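Local coordinates for molybdenum cofactor carrier protein (Chlamydomonas reinhardtii, PDB 2IZ6) that probably binds the molybdenum cofactor and carries it, holding it between its synthesis and its insertion into molybdenum enzymes, at residues Gly11-Lys23 against Ser107-Thr120. Residues are numbered along the deposited sequence; the frame is centred on the assembly and turned at random.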
# COMPACT_ATOMS: atom_id res chain seq x y z
N GLY A 11 -24.93 -12.15 -9.73
CA GLY A 11 -25.98 -11.07 -9.73
C GLY A 11 -25.51 -9.72 -9.17
O GLY A 11 -26.31 -8.88 -8.73
N ARG A 12 -24.21 -9.51 -9.18
CA ARG A 12 -23.58 -8.28 -8.66
C ARG A 12 -23.76 -7.12 -9.61
O ARG A 12 -23.58 -7.35 -10.81
CB ARG A 12 -22.09 -8.61 -8.62
CG ARG A 12 -21.25 -7.89 -7.70
CD ARG A 12 -20.05 -8.79 -7.33
NE ARG A 12 -20.47 -9.81 -6.41
CZ ARG A 12 -19.98 -11.06 -6.32
NH1 ARG A 12 -19.05 -11.50 -7.15
NH2 ARG A 12 -20.43 -11.87 -5.39
N LYS A 13 -23.99 -5.88 -9.14
CA LYS A 13 -23.96 -4.70 -10.03
C LYS A 13 -22.52 -4.46 -10.51
O LYS A 13 -21.56 -4.55 -9.70
CB LYS A 13 -24.44 -3.37 -9.38
CG LYS A 13 -25.94 -3.11 -9.01
CD LYS A 13 -25.96 -1.64 -8.57
CE LYS A 13 -27.29 -1.19 -8.06
NZ LYS A 13 -27.10 0.24 -7.55
N PRO A 14 -22.35 -4.19 -11.84
CA PRO A 14 -21.04 -3.76 -12.36
C PRO A 14 -20.56 -2.52 -11.64
O PRO A 14 -21.37 -1.72 -11.18
CB PRO A 14 -21.34 -3.49 -13.86
CG PRO A 14 -22.55 -4.32 -14.16
CD PRO A 14 -23.34 -4.36 -12.90
N ILE A 15 -19.22 -2.39 -11.57
CA ILE A 15 -18.58 -1.27 -10.98
C ILE A 15 -17.76 -0.66 -12.09
O ILE A 15 -16.93 -1.32 -12.72
CB ILE A 15 -17.68 -1.68 -9.85
CG1 ILE A 15 -18.51 -2.35 -8.72
CG2 ILE A 15 -16.93 -0.44 -9.30
CD1 ILE A 15 -17.65 -2.80 -7.56
N ILE A 16 -18.03 0.57 -12.37
CA ILE A 16 -17.28 1.36 -13.38
C ILE A 16 -16.47 2.38 -12.67
O ILE A 16 -16.98 3.23 -11.96
CB ILE A 16 -18.25 2.03 -14.43
CG1 ILE A 16 -19.25 1.02 -14.98
CG2 ILE A 16 -17.45 2.73 -15.52
CD1 ILE A 16 -18.73 -0.25 -15.52
N GLY A 17 -15.18 2.34 -12.94
CA GLY A 17 -14.26 3.30 -12.39
C GLY A 17 -14.11 4.50 -13.28
O GLY A 17 -14.13 4.41 -14.48
N VAL A 18 -13.96 5.68 -12.67
CA VAL A 18 -13.75 6.89 -13.38
C VAL A 18 -12.56 7.59 -12.78
O VAL A 18 -12.46 7.76 -11.59
CB VAL A 18 -14.98 7.81 -13.36
CG1 VAL A 18 -14.72 9.20 -13.97
CG2 VAL A 18 -16.13 7.12 -14.02
N MET A 19 -11.68 8.04 -13.66
CA MET A 19 -10.47 8.78 -13.27
C MET A 19 -10.33 10.01 -14.10
O MET A 19 -10.64 10.01 -15.29
CB MET A 19 -9.29 7.94 -13.62
CG MET A 19 -9.17 6.70 -12.92
SD MET A 19 -8.23 6.90 -11.38
CE MET A 19 -7.68 8.64 -11.31
N GLY A 20 -9.81 11.07 -13.50
CA GLY A 20 -9.44 12.17 -14.26
C GLY A 20 -8.67 13.10 -13.36
O GLY A 20 -8.53 12.83 -12.16
N PRO A 21 -8.15 14.14 -13.96
CA PRO A 21 -7.38 15.18 -13.20
C PRO A 21 -8.29 15.99 -12.27
O PRO A 21 -9.52 16.02 -12.45
CB PRO A 21 -6.78 16.04 -14.29
CG PRO A 21 -7.57 15.80 -15.47
CD PRO A 21 -8.18 14.44 -15.38
N GLY A 22 -7.68 16.65 -11.30
CA GLY A 22 -8.38 17.49 -10.37
C GLY A 22 -8.58 18.89 -10.93
O GLY A 22 -8.32 19.17 -12.13
N LYS A 23 -9.08 19.75 -10.05
CA LYS A 23 -9.56 21.08 -10.40
C LYS A 23 -8.69 21.80 -11.44
O LYS A 23 -9.11 22.02 -12.59
CB LYS A 23 -9.68 21.92 -9.11
CG LYS A 23 -10.58 23.14 -9.21
CD LYS A 23 -11.00 23.65 -7.83
CE LYS A 23 -10.85 25.16 -7.72
NZ LYS A 23 -11.71 25.76 -6.65
N SER A 107 -10.99 -3.07 -8.69
CA SER A 107 -12.32 -3.45 -8.35
C SER A 107 -13.26 -3.23 -9.53
O SER A 107 -14.33 -3.79 -9.55
CB SER A 107 -12.83 -2.60 -7.18
OG SER A 107 -11.86 -2.53 -6.11
N SER A 108 -12.88 -2.30 -10.39
CA SER A 108 -13.80 -1.95 -11.49
C SER A 108 -13.79 -2.95 -12.62
O SER A 108 -12.78 -3.56 -12.95
CB SER A 108 -13.46 -0.59 -12.04
OG SER A 108 -12.21 -0.67 -12.68
N ASN A 109 -14.95 -3.13 -13.28
CA ASN A 109 -15.03 -3.97 -14.48
C ASN A 109 -14.40 -3.31 -15.72
O ASN A 109 -13.78 -3.89 -16.58
CB ASN A 109 -16.49 -4.26 -14.80
CG ASN A 109 -17.14 -5.14 -13.80
OD1 ASN A 109 -17.03 -6.36 -13.90
ND2 ASN A 109 -17.75 -4.56 -12.81
N VAL A 110 -14.57 -2.00 -15.76
CA VAL A 110 -14.01 -1.11 -16.79
C VAL A 110 -13.64 0.16 -16.16
O VAL A 110 -14.34 0.66 -15.29
CB VAL A 110 -15.05 -0.77 -17.90
CG1 VAL A 110 -14.37 -0.01 -19.09
CG2 VAL A 110 -15.67 -2.00 -18.40
N LEU A 111 -12.50 0.73 -16.57
CA LEU A 111 -12.03 2.05 -16.09
C LEU A 111 -12.17 3.09 -17.21
O LEU A 111 -11.77 2.84 -18.35
CB LEU A 111 -10.54 1.95 -15.63
CG LEU A 111 -9.84 3.20 -15.09
CD1 LEU A 111 -10.56 3.65 -13.82
CD2 LEU A 111 -8.39 2.98 -14.80
N VAL A 112 -12.81 4.24 -16.92
CA VAL A 112 -12.93 5.30 -17.87
C VAL A 112 -12.13 6.49 -17.38
O VAL A 112 -12.30 6.95 -16.24
CB VAL A 112 -14.41 5.75 -18.01
CG1 VAL A 112 -14.57 6.78 -19.06
CG2 VAL A 112 -15.33 4.61 -18.39
N ALA A 113 -11.20 6.95 -18.22
CA ALA A 113 -10.44 8.16 -17.98
C ALA A 113 -11.13 9.30 -18.76
O ALA A 113 -11.37 9.18 -19.97
CB ALA A 113 -9.02 8.00 -18.47
N VAL A 114 -11.41 10.38 -18.06
CA VAL A 114 -11.94 11.58 -18.67
C VAL A 114 -10.81 12.62 -18.51
O VAL A 114 -10.52 13.06 -17.41
CB VAL A 114 -13.22 12.10 -17.93
CG1 VAL A 114 -13.74 13.31 -18.59
CG2 VAL A 114 -14.24 11.05 -17.88
N GLY A 115 -10.14 12.91 -19.60
CA GLY A 115 -8.93 13.74 -19.55
C GLY A 115 -7.75 12.98 -18.97
O GLY A 115 -7.80 11.75 -18.75
N MET A 116 -6.65 13.71 -18.77
CA MET A 116 -5.37 13.05 -18.56
C MET A 116 -4.41 13.93 -17.79
O MET A 116 -4.42 15.16 -17.97
CB MET A 116 -4.74 12.72 -19.90
CG MET A 116 -3.49 11.80 -19.81
SD MET A 116 -3.62 10.30 -18.99
CE MET A 116 -5.03 9.47 -19.82
N GLY A 117 -3.67 13.33 -16.86
CA GLY A 117 -2.59 13.95 -16.10
C GLY A 117 -1.76 12.79 -15.54
O GLY A 117 -2.06 11.66 -15.85
N PRO A 118 -0.69 13.08 -14.79
CA PRO A 118 0.22 12.01 -14.34
C PRO A 118 -0.51 10.98 -13.49
O PRO A 118 -0.34 9.79 -13.69
CB PRO A 118 1.29 12.75 -13.55
CG PRO A 118 1.27 14.11 -14.13
CD PRO A 118 -0.13 14.40 -14.54
N GLY A 119 -1.31 11.37 -12.49
CA GLY A 119 -1.98 10.37 -11.67
C GLY A 119 -2.90 9.49 -12.49
O GLY A 119 -2.99 8.28 -12.26
N THR A 120 -3.69 10.10 -13.37
CA THR A 120 -4.57 9.39 -14.25
C THR A 120 -3.79 8.40 -15.10
O THR A 120 -4.18 7.29 -15.24
CB THR A 120 -5.44 10.35 -15.05
OG1 THR A 120 -6.24 10.96 -14.05
CG2 THR A 120 -6.34 9.57 -16.01
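Met19 and Leu111 meet on the face of the sheet that helix 118-129 packs against, their side chains crossing at an angle. With Leu111 CG anti to the backbone N (chi1 -180°) and a chi2 turn of 63°, CD1 comes over the bare backbone of Gly17 and within 3.5 Å of Met19 CG. Thr120, in the first turn of the helix, runs past Met19 in the opposite sense, its CG2 4.1 Å from Met19 CB, while its OG1 is turned to the Gly20 backbone. On the other face, where helix 161-173 packs through Val168, Ile16 CG2 lies obliquely against Val112 CG2 at 4.0 Å.

Parallel pairing sets Gly17 beside Leu111, Val18 beside Val112 and Met19 beside Ala113. The axes of strands 15-19 and 110-114 come within 4.6 Å, their N-to-C directions 25° apart, and Gly17 and Met19 each give and accept a bond: Gly17 N to Val110 O, Val112 N to Gly17 O at 2.8 Å, Met19 N to Val112 O, and Val114 N to Met19 O. At the start, Ile15 O takes Asn109 N at 2.7 Å and a weak bond from Asn109 ND2.

Beyond the strands Pro21 leans on the turn at 114-116, with CD 3.4 Å from Val114 O and CG beside Met116 N. Putting an alanine here would probably open a gap against this turn and let the loop after Gly20 swing more freely.

Adjacent parallel strands at the centre of the sheet, the second leading through a glycine-containing turn into a helix, are characteristic of the Rossmann-like alpha/beta fold of the SLOG clan; loops at the C-terminal strand ends commonly form the ligand site in such folds.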